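Local coordinates for protein purine nucleoside phosphorylase (Grouper iridovirus, PDB 3KHS) that probably catalyses the phosphorolysis of purine nucleosides in the purine salvage pathway, at residues B[172-177]-B[272-277]. Sequence-based numbering, arbitrary orientation.
Sequences ISAARE and VKLVIE
Ala-174 and Leu-274 meet where helices 165-178 and 257-279 come nearest among these residues, their CA atoms 6.1 Å apart. The methyl of Ala-174 points at the other helix and rests between two side chains, 3.8 Å from CD1 of Leu-274 and 3.9 Å from CG2 of Val-275. Val-275 presents that methyl because CG2 lies anti to its carbonyl carbon, while CG1 is the branch anti to the backbone N (chi1 167°). Leu-271, about one turn before Leu-274 and Val-275 on helix 257-279, also packs on Ala-174. CD1 of Leu-274 reaches past the methyl to the helix backbone, 3.5 Å from O of Ala-174.

In the α/β fold of the phosphorylase superfamily, both helices lie on the outside of the mixed sheet. Their axes, 9.1 Å apart at closest approach, run at 123° between N-to-C directions. From the far flank of helix 257-279, Ile-276 packs on Leu-24 and Ile-26 of strand 24-28.

At the exposed margin, the extended chain of Glu-177 adds to the apolar packing: it passes obliquely over Leu-274, its methylenes alongside CD1 and its OE2 3.6 Å from CD2. Its charge is met on its own helix, where the other carboxylate oxygen, OE1, forms a salt bridge 3.5 Å from NH2 of Arg-176. That same nitrogen donates a hydrogen bond to OG of Ser-173 (3.0 Å), which sits 23° out of the guanidinium plane. Lys-278 approaches this polar cluster from the second helix, making a weak hydrogen bond to Ser-173 and a long, weak ion pair with Glu-177.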
ATOM      1  N   ILE B 172      20.713  23.396  10.008  1.00 41.11           N
ATOM      2  CA  ILE B 172      21.618  23.798   8.932  1.00 45.02           C
ATOM      3  C   ILE B 172      22.768  24.652   9.465  1.00 46.15           C
ATOM      4  O   ILE B 172      23.929  24.424   9.145  1.00 49.84           O
ATOM      5  CB  ILE B 172      20.875  24.621   7.890  1.00 42.23           C
ATOM      6  CG1 ILE B 172      19.749  23.784   7.287  1.00 42.26           C
ATOM      7  CG2 ILE B 172      21.849  25.124   6.843  1.00 41.45           C
ATOM      8  CD1 ILE B 172      20.238  22.550   6.589  1.00 36.90           C
ATOM      9  N   SER B 173      22.413  25.639  10.280  1.00 47.34           N
ATOM     10  CA  SER B 173      23.355  26.559  10.887  1.00 49.46           C
ATOM     11  C   SER B 173      24.288  25.837  11.869  1.00 49.57           C
ATOM     12  O   SER B 173      25.490  26.130  11.968  1.00 52.23           O
ATOM     13  CB  SER B 173      22.548  27.652  11.603  1.00 47.25           C
ATOM     14  OG  SER B 173      23.322  28.278  12.610  1.00 59.57           O
ATOM     15  N   ALA B 174      23.731  24.887  12.600  1.00 46.31           N
ATOM     16  CA  ALA B 174      24.530  24.139  13.553  1.00 44.04           C
ATOM     17  C   ALA B 174      25.566  23.312  12.810  1.00 40.98           C
ATOM     18  O   ALA B 174      26.676  23.101  13.295  1.00 40.20           O
ATOM     19  CB  ALA B 174      23.634  23.233  14.381  1.00 37.66           C
ATOM     20  N   ALA B 175      25.184  22.841  11.626  1.00 44.70           N
ATOM     21  CA  ALA B 175      26.060  22.035  10.790  1.00 45.18           C
ATOM     22  C   ALA B 175      27.202  22.927  10.318  1.00 47.75           C
ATOM     23  O   ALA B 175      28.374  22.556  10.428  1.00 46.78           O
ATOM     24  CB  ALA B 175      25.286  21.486   9.597  1.00 42.29           C
ATOM     25  N   ARG B 176      26.853  24.100   9.793  1.00 47.20           N
ATOM     26  CA  ARG B 176      27.853  25.055   9.335  1.00 52.46           C
ATOM     27  C   ARG B 176      28.815  25.302  10.486  1.00 53.51           C
ATOM     28  O   ARG B 176      30.024  25.091  10.378  1.00 56.02           O
ATOM     29  CB  ARG B 176      27.196  26.380   8.953  1.00 55.30           C
ATOM     30  CG  ARG B 176      28.175  27.541   8.783  1.00 60.54           C
ATOM     31  CD  ARG B 176      27.443  28.877   8.713  1.00 68.73           C
ATOM     32  NE  ARG B 176      26.544  29.074   9.858  1.00 78.47           N
ATOM     33  CZ  ARG B 176      26.938  29.320  11.110  1.00 82.56           C
ATOM     34  NH1 ARG B 176      28.233  29.414  11.407  1.00 82.56           N
ATOM     35  NH2 ARG B 176      26.032  29.457  12.077  1.00 80.44           N
ATOM     36  N   GLU B 177      28.250  25.733  11.600  1.00 50.45           N
ATOM     37  CA  GLU B 177      29.000  26.034  12.803  1.00 49.58           C
ATOM     38  C   GLU B 177      29.941  24.913  13.224  1.00 51.67           C
ATOM     39  O   GLU B 177      30.988  25.168  13.817  1.00 50.59           O
ATOM     40  CB  GLU B 177      27.989  26.317  13.901  1.00 56.62           C
ATOM     41  CG  GLU B 177      28.452  27.126  15.072  1.00 61.14           C
ATOM     42  CD  GLU B 177      27.260  27.589  15.910  1.00 63.74           C
ATOM     43  OE1 GLU B 177      26.296  28.157  15.320  1.00 58.73           O
ATOM     44  OE2 GLU B 177      27.298  27.381  17.147  1.00 62.04           O
ATOM     45  N   VAL B 272      23.116  17.239  17.076  1.00 40.08           N
ATOM     46  CA  VAL B 272      21.918  17.220  17.905  1.00 38.93           C
ATOM     47  C   VAL B 272      22.086  18.090  19.162  1.00 41.87           C
ATOM     48  O   VAL B 272      21.168  18.824  19.538  1.00 39.97           O
ATOM     49  CB  VAL B 272      21.546  15.733  18.321  1.00 37.30           C
ATOM     50  CG1 VAL B 272      20.375  15.719  19.302  1.00 30.21           C
ATOM     51  CG2 VAL B 272      21.132  14.935  17.088  1.00 30.90           C
ATOM     52  N   LYS B 273      23.257  18.009  19.801  1.00 43.36           N
ATOM     53  CA  LYS B 273      23.523  18.794  21.001  1.00 45.10           C
ATOM     54  C   LYS B 273      23.496  20.284  20.702  1.00 46.52           C
ATOM     55  O   LYS B 273      22.814  21.051  21.399  1.00 47.80           O
ATOM     56  CB  LYS B 273      24.866  18.402  21.619  1.00 42.48           C
ATOM     57  CG  LYS B 273      24.888  16.966  22.106  1.00 45.47           C
ATOM     58  CD  LYS B 273      26.190  16.577  22.814  1.00 46.48           C
ATOM     59  CE  LYS B 273      26.476  17.471  24.019  1.00 53.21           C
ATOM     60  NZ  LYS B 273      27.684  17.012  24.778  1.00 51.26           N
ATOM     61  N   LEU B 274      24.205  20.695  19.652  1.00 45.78           N
ATOM     62  CA  LEU B 274      24.239  22.110  19.292  1.00 47.16           C
ATOM     63  C   LEU B 274      22.838  22.593  18.951  1.00 46.67           C
ATOM     64  O   LEU B 274      22.478  23.729  19.252  1.00 46.95           O
ATOM     65  CB  LEU B 274      25.171  22.360  18.098  1.00 48.13           C
ATOM     66  CG  LEU B 274      26.046  23.630  18.119  1.00 51.59           C
ATOM     67  CD1 LEU B 274      26.544  23.875  16.704  1.00 44.54           C
ATOM     68  CD2 LEU B 274      25.271  24.865  18.636  1.00 38.82           C
ATOM     69  N   VAL B 275      22.049  21.728  18.324  1.00 47.63           N
ATOM     70  CA  VAL B 275      20.683  22.078  17.928  1.00 49.58           C
ATOM     71  C   VAL B 275      19.819  22.290  19.175  1.00 49.63           C
ATOM     72  O   VAL B 275      18.972  23.183  19.229  1.00 46.29           O
ATOM     73  CB  VAL B 275      20.057  20.955  17.036  1.00 44.97           C
ATOM     74  CG1 VAL B 275      18.573  21.161  16.886  1.00 42.29           C
ATOM     75  CG2 VAL B 275      20.703  20.967  15.666  1.00 39.47           C
ATOM     76  N   ILE B 276      20.049  21.457  20.177  1.00 49.37           N
ATOM     77  CA  ILE B 276      19.298  21.547  21.406  1.00 50.54           C
ATOM     78  C   ILE B 276      19.686  22.842  22.117  1.00 55.06           C
ATOM     79  O   ILE B 276      18.853  23.477  22.765  1.00 54.19           O
ATOM     80  CB  ILE B 276      19.566  20.306  22.297  1.00 46.69           C
ATOM     81  CG1 ILE B 276      18.873  19.086  21.674  1.00 43.93           C
ATOM     82  CG2 ILE B 276      19.101  20.559  23.730  1.00 42.09           C
ATOM     83  CD1 ILE B 276      19.075  17.772  22.428  1.00 37.31           C
ATOM     84  N   GLU B 277      20.942  23.251  21.984  1.00 54.61           N
ATOM     85  CA  GLU B 277      21.363  24.492  22.617  1.00 55.94           C
ATOM     86  C   GLU B 277      20.601  25.668  22.003  1.00 55.09           C
ATOM     87  O   GLU B 277      20.064  26.494  22.726  1.00 58.97           O
ATOM     88  CB  GLU B 277      22.864  24.710  22.460  1.00 57.93           C
ATOM     89  CG  GLU B 277      23.410  25.799  23.361  1.00 59.11           C
ATOM     90  CD  GLU B 277      24.888  26.037  23.133  1.00 63.20           C
ATOM     91  OE1 GLU B 277      25.642  25.041  23.012  1.00 57.16           O
ATOM     92  OE2 GLU B 277      25.296  27.224  23.083  1.00 67.18           O
TER